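PDB 5FCE: LPXTG family cell surface protein Fms2 from Enterococcus faecium DO, which probably mediates adhesion of the bacterium by binding host ligands through its ligand-binding region, the N-terminal part that forms this chain. Local coordinates for residues 2-14 and 22-34. Residues are numbered along the deposited sequence; the frame is centred on the assembly and turned at random.
Sequences ENLSFTVKTDRIV and ITIPVKPNKSVNA
N29, P25 and L4, with most surface buried here, show how an irregular N-terminal segment beside strand 21-28, in the flattened barrel of a domain assigned by sequence to an immunoglobulin-like family, can break from its partner and still be held along its length. A short antiparallel ladder (F6-P28, then the hydrogen-bonded pair T7-K27) and a single further hydrogen-bonded bridge, V14-T23, pair residues 2-14 with 22-34, and between them the 3-10 turn at 10-12 carries residues 2-14 away and back.

Beyond the ladder the side-chain amide of N29 adds to the backbone bonding. CG sits between the backbone N and the carbonyl carbon (chi1 69°), which turns the amide across to residues 3-5. N29 OD1 accepts a hydrogen bond from S5 N at 2.8 Å, a straight bond that nevertheless arrives above the carbonyl plane, 60° out of it, while N29 ND2 donates one to N3 O at 3.2 Å, nearly within its own amide plane. The N29 backbone N bonds S5 O as well. K30 extends the grip, its NZ reaching E2 O at 3.0 Å.

L4 CD1 touches P28 CB, K30 CG and V32 CG2, with W65 and Y96 adding further walls. Next to it, CD1 of the F6 ring meets V26 CG2 at 3.5 Å; the same ring stands edge-to-face with W65.

Where the pairing lapses, P25, whose nitrogen carries no hydrogen, packs by its ring: CG against R12 CB, CD against I13 CG1. A water links the separated backbones, accepting from K9 N and donating to P25 O, each at 2.9 Å.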
loop_
_atom_site.group_PDB
_atom_site.type_symbol
_atom_site.label_atom_id
_atom_site.label_comp_id
_atom_site.label_asym_id
_atom_site.label_seq_id
_atom_site.Cartn_x
_atom_site.Cartn_y
_atom_site.Cartn_z
ATOM N N GLU A 2 -11.634 17.444 6.500
ATOM C CA GLU A 2 -11.968 16.108 6.004
ATOM C C GLU A 2 -10.760 15.159 6.040
ATOM O O GLU A 2 -9.650 15.550 5.674
ATOM C CB GLU A 2 -12.520 16.196 4.581
ATOM C CG GLU A 2 -13.728 15.336 4.364
ATOM C CD GLU A 2 -14.129 15.229 2.909
ATOM O OE1 GLU A 2 -14.245 16.274 2.216
ATOM O OE2 GLU A 2 -14.336 14.083 2.463
ATOM N N ASN A 3 -10.977 13.917 6.466
ATOM C CA ASN A 3 -9.881 12.947 6.567
ATOM C C ASN A 3 -9.277 12.588 5.210
ATOM O O ASN A 3 -10.001 12.322 4.254
ATOM C CB ASN A 3 -10.356 11.642 7.222
ATOM C CG ASN A 3 -10.685 11.793 8.694
ATOM O OD1 ASN A 3 -10.193 12.699 9.371
ATOM N ND2 ASN A 3 -11.515 10.885 9.203
ATOM N N LEU A 4 -7.948 12.562 5.141
ATOM C CA LEU A 4 -7.247 12.003 3.979
ATOM C C LEU A 4 -7.620 10.540 3.749
ATOM O O LEU A 4 -7.645 9.746 4.691
ATOM C CB LEU A 4 -5.736 12.093 4.198
ATOM C CG LEU A 4 -4.828 11.387 3.189
ATOM C CD1 LEU A 4 -4.827 12.131 1.874
ATOM C CD2 LEU A 4 -3.399 11.281 3.753
ATOM N N SER A 5 -7.910 10.191 2.497
ATOM C CA SER A 5 -8.047 8.792 2.087
ATOM C C SER A 5 -7.422 8.588 0.720
ATOM O O SER A 5 -7.199 9.546 -0.031
ATOM C CB SER A 5 -9.508 8.351 2.061
ATOM O OG SER A 5 -10.252 9.157 1.177
ATOM N N PHE A 6 -7.150 7.328 0.391
ATOM C CA PHE A 6 -6.568 6.974 -0.903
ATOM C C PHE A 6 -7.440 5.964 -1.632
ATOM O O PHE A 6 -7.992 5.048 -1.016
ATOM C CB PHE A 6 -5.166 6.360 -0.722
ATOM C CG PHE A 6 -4.165 7.288 -0.092
ATOM C CD1 PHE A 6 -3.440 8.199 -0.868
ATOM C CD2 PHE A 6 -3.935 7.248 1.280
ATOM C CE1 PHE A 6 -2.500 9.059 -0.270
ATOM C CE2 PHE A 6 -3.020 8.106 1.878
ATOM C CZ PHE A 6 -2.304 9.023 1.098
ATOM N N THR A 7 -7.561 6.125 -2.944
ATOM C CA THR A 7 -8.181 5.096 -3.769
ATOM C C THR A 7 -7.067 4.462 -4.589
ATOM O O THR A 7 -6.015 5.073 -4.780
ATOM C CB THR A 7 -9.268 5.699 -4.682
ATOM O OG1 THR A 7 -9.889 4.672 -5.470
ATOM C CG2 THR A 7 -8.652 6.685 -5.602
ATOM N N VAL A 8 -7.282 3.235 -5.058
ATOM C CA VAL A 8 -6.281 2.541 -5.856
ATOM C C VAL A 8 -6.969 1.832 -6.996
ATOM O O VAL A 8 -7.966 1.142 -6.773
ATOM C CB VAL A 8 -5.520 1.478 -5.024
ATOM C CG1 VAL A 8 -4.530 0.696 -5.902
ATOM C CG2 VAL A 8 -4.792 2.126 -3.888
ATOM N N LYS A 9 -6.452 2.008 -8.210
ATOM C CA LYS A 9 -6.864 1.163 -9.324
ATOM C C LYS A 9 -6.056 -0.126 -9.239
ATOM O O LYS A 9 -4.884 -0.162 -9.614
ATOM C CB LYS A 9 -6.604 1.848 -10.664
ATOM C CG LYS A 9 -7.603 2.940 -11.016
ATOM C CD LYS A 9 -7.323 3.473 -12.421
ATOM C CE LYS A 9 -8.177 4.693 -12.740
ATOM N NZ LYS A 9 -7.586 5.510 -13.844
ATOM N N THR A 10 -6.680 -1.182 -8.731
ATOM C CA THR A 10 -5.941 -2.385 -8.342
ATOM C C THR A 10 -5.185 -3.069 -9.486
ATOM O O THR A 10 -4.140 -3.683 -9.244
ATOM C CB THR A 10 -6.845 -3.401 -7.611
ATOM O OG1 THR A 10 -7.870 -3.872 -8.495
ATOM C CG2 THR A 10 -7.497 -2.758 -6.391
ATOM N N ASP A 11 -5.689 -2.977 -10.720
ATOM C CA ASP A 11 -4.978 -3.641 -11.830
ATOM C C ASP A 11 -3.684 -2.936 -12.246
ATOM O O ASP A 11 -2.874 -3.496 -13.004
ATOM C CB ASP A 11 -5.873 -3.961 -13.054
ATOM C CG ASP A 11 -6.766 -2.805 -13.481
ATOM O OD1 ASP A 11 -6.633 -1.674 -12.971
ATOM O OD2 ASP A 11 -7.622 -3.049 -14.364
ATOM N N ARG A 12 -3.494 -1.721 -11.736
ATOM C CA ARG A 12 -2.253 -0.982 -11.937
ATOM C C ARG A 12 -1.202 -1.267 -10.870
ATOM O O ARG A 12 -0.071 -0.817 -10.992
ATOM C CB ARG A 12 -2.528 0.515 -12.024
ATOM C CG ARG A 12 -3.212 0.924 -13.327
ATOM C CD ARG A 12 -3.816 2.308 -13.187
ATOM N NE ARG A 12 -3.711 3.087 -14.419
ATOM C CZ ARG A 12 -4.078 4.362 -14.530
ATOM N NH1 ARG A 12 -4.570 5.001 -13.477
ATOM N NH2 ARG A 12 -3.949 5.002 -15.686
ATOM N N ILE A 13 -1.568 -2.023 -9.839
ATOM C CA ILE A 13 -0.574 -2.499 -8.866
ATOM C C ILE A 13 0.316 -3.518 -9.573
ATOM O O ILE A 13 -0.188 -4.390 -10.291
ATOM C CB ILE A 13 -1.242 -3.141 -7.631
ATOM C CG1 ILE A 13 -1.967 -2.061 -6.805
ATOM C CG2 ILE A 13 -0.210 -3.898 -6.766
ATOM C CD1 ILE A 13 -2.852 -2.609 -5.684
ATOM N N VAL A 14 1.634 -3.406 -9.383
ATOM C CA VAL A 14 2.566 -4.347 -10.001
ATOM C C VAL A 14 3.325 -5.166 -8.959
ATOM O O VAL A 14 3.880 -4.605 -8.020
ATOM C CB VAL A 14 3.576 -3.627 -10.920
ATOM C CG1 VAL A 14 4.581 -4.635 -11.513
ATOM C CG2 VAL A 14 2.850 -2.878 -12.036
ATOM N N ILE A 22 6.608 -4.598 -4.697
ATOM C CA ILE A 22 5.242 -4.260 -5.050
ATOM C C ILE A 22 5.118 -2.756 -5.210
ATOM O O ILE A 22 5.493 -1.988 -4.313
ATOM C CB ILE A 22 4.238 -4.747 -3.988
ATOM C CG1 ILE A 22 4.335 -6.270 -3.848
ATOM C CG2 ILE A 22 2.813 -4.319 -4.357
ATOM C CD1 ILE A 22 3.575 -6.857 -2.664
ATOM N N THR A 23 4.613 -2.338 -6.366
ATOM C CA THR A 23 4.412 -0.929 -6.662
ATOM C C THR A 23 2.912 -0.614 -6.637
ATOM O O THR A 23 2.113 -1.264 -7.330
ATOM C CB THR A 23 5.041 -0.572 -8.026
ATOM O OG1 THR A 23 6.467 -0.757 -7.946
ATOM C CG2 THR A 23 4.748 0.852 -8.392
ATOM N N ILE A 24 2.532 0.374 -5.829
ATOM C CA ILE A 24 1.125 0.726 -5.638
ATOM C C ILE A 24 0.880 2.194 -5.915
ATOM O O ILE A 24 1.386 3.064 -5.199
ATOM C CB ILE A 24 0.661 0.450 -4.195
ATOM C CG1 ILE A 24 0.920 -1.005 -3.823
ATOM C CG2 ILE A 24 -0.815 0.754 -4.047
ATOM C CD1 ILE A 24 0.775 -1.312 -2.341
ATOM N N PRO A 25 0.081 2.481 -6.949
ATOM C CA PRO A 25 -0.269 3.870 -7.245
ATOM C C PRO A 25 -1.483 4.273 -6.431
ATOM O O PRO A 25 -2.571 3.720 -6.630
ATOM C CB PRO A 25 -0.604 3.842 -8.744
ATOM C CG PRO A 25 -0.922 2.393 -9.065
ATOM C CD PRO A 25 -0.562 1.531 -7.874
ATOM N N VAL A 26 -1.296 5.200 -5.501
ATOM C CA VAL A 26 -2.419 5.670 -4.701
ATOM C C VAL A 26 -2.857 7.058 -5.149
ATOM O O VAL A 26 -2.044 7.871 -5.588
ATOM C CB VAL A 26 -2.098 5.665 -3.185
ATOM C CG1 VAL A 26 -1.612 4.272 -2.749
ATOM C CG2 VAL A 26 -1.037 6.698 -2.855
ATOM N N LYS A 27 -4.156 7.306 -5.071
ATOM C CA LYS A 27 -4.702 8.628 -5.395
ATOM C C LYS A 27 -5.337 9.243 -4.152
ATOM O O LYS A 27 -6.345 8.749 -3.641
ATOM C CB LYS A 27 -5.723 8.531 -6.537
ATOM C CG LYS A 27 -6.274 9.883 -6.992
ATOM C CD LYS A 27 -7.203 9.789 -8.205
ATOM C CE LYS A 27 -8.573 9.224 -7.845
ATOM N NZ LYS A 27 -9.706 9.754 -8.683
ATOM N N PRO A 28 -4.738 10.326 -3.638
ATOM C CA PRO A 28 -5.302 10.939 -2.433
ATOM C C PRO A 28 -6.545 11.753 -2.749
ATOM O O PRO A 28 -6.692 12.231 -3.880
ATOM C CB PRO A 28 -4.194 11.871 -1.950
ATOM C CG PRO A 28 -3.335 12.147 -3.161
ATOM C CD PRO A 28 -3.540 11.023 -4.144
ATOM N N ASN A 29 -7.413 11.932 -1.759
ATOM C CA ASN A 29 -8.625 12.718 -1.956
ATOM C C ASN A 29 -8.398 14.201 -1.681
ATOM O O ASN A 29 -9.218 15.047 -2.045
ATOM C CB ASN A 29 -9.778 12.189 -1.092
ATOM C CG ASN A 29 -9.561 12.433 0.396
ATOM O OD1 ASN A 29 -8.430 12.428 0.877
ATOM N ND2 ASN A 29 -10.653 12.638 1.130
ATOM N N LYS A 30 -7.273 14.507 -1.047
ATOM C CA LYS A 30 -6.946 15.879 -0.693
ATOM C C LYS A 30 -5.443 16.042 -0.722
ATOM O O LYS A 30 -4.711 15.051 -0.756
ATOM C CB LYS A 30 -7.495 16.211 0.692
ATOM C CG LYS A 30 -6.920 15.352 1.794
ATOM C CD LYS A 30 -7.547 15.692 3.134
ATOM C CE LYS A 30 -7.281 17.144 3.511
ATOM N NZ LYS A 30 -7.338 17.348 4.987
ATOM N N SER A 31 -4.981 17.286 -0.737
ATOM C CA SER A 31 -3.551 17.559 -0.733
ATOM C C SER A 31 -3.051 17.633 0.707
ATOM O O SER A 31 -3.606 18.370 1.526
ATOM C CB SER A 31 -3.241 18.868 -1.471
ATOM O OG SER A 31 -3.537 18.768 -2.849
ATOM N N VAL A 32 -2.011 16.860 1.011
ATOM C CA VAL A 32 -1.435 16.787 2.353
ATOM C C VAL A 32 0.069 16.644 2.230
ATOM O O VAL A 32 0.553 15.822 1.456
ATOM C CB VAL A 32 -1.960 15.556 3.142
ATOM C CG1 VAL A 32 -1.295 15.472 4.524
ATOM C CG2 VAL A 32 -3.463 15.609 3.306
ATOM N N ASN A 33 0.817 17.435 3.000
ATOM C CA ASN A 33 2.247 17.196 3.139
ATOM C C ASN A 33 2.495 16.524 4.492
ATOM O O ASN A 33 2.048 17.028 5.529
ATOM C CB ASN A 33 3.044 18.509 3.065
ATOM C CG ASN A 33 2.992 19.156 1.694
ATOM O OD1 ASN A 33 2.947 18.470 0.673
ATOM N ND2 ASN A 33 2.998 20.481 1.663
ATOM N N ALA A 34 3.198 15.395 4.488
ATOM C CA ALA A 34 3.492 14.679 5.730
ATOM C C ALA A 34 4.990 14.476 5.961
ATOM O O ALA A 34 5.724 14.019 5.084
ATOM C CB ALA A 34 2.757 13.345 5.768
HETATM O O HOH W 1 -4.482 4.093 -8.784
HETATM O O HOH W 2 2.162 0.434 -10.082
HETATM O O HOH W 3 6.994 -3.318 -8.716
#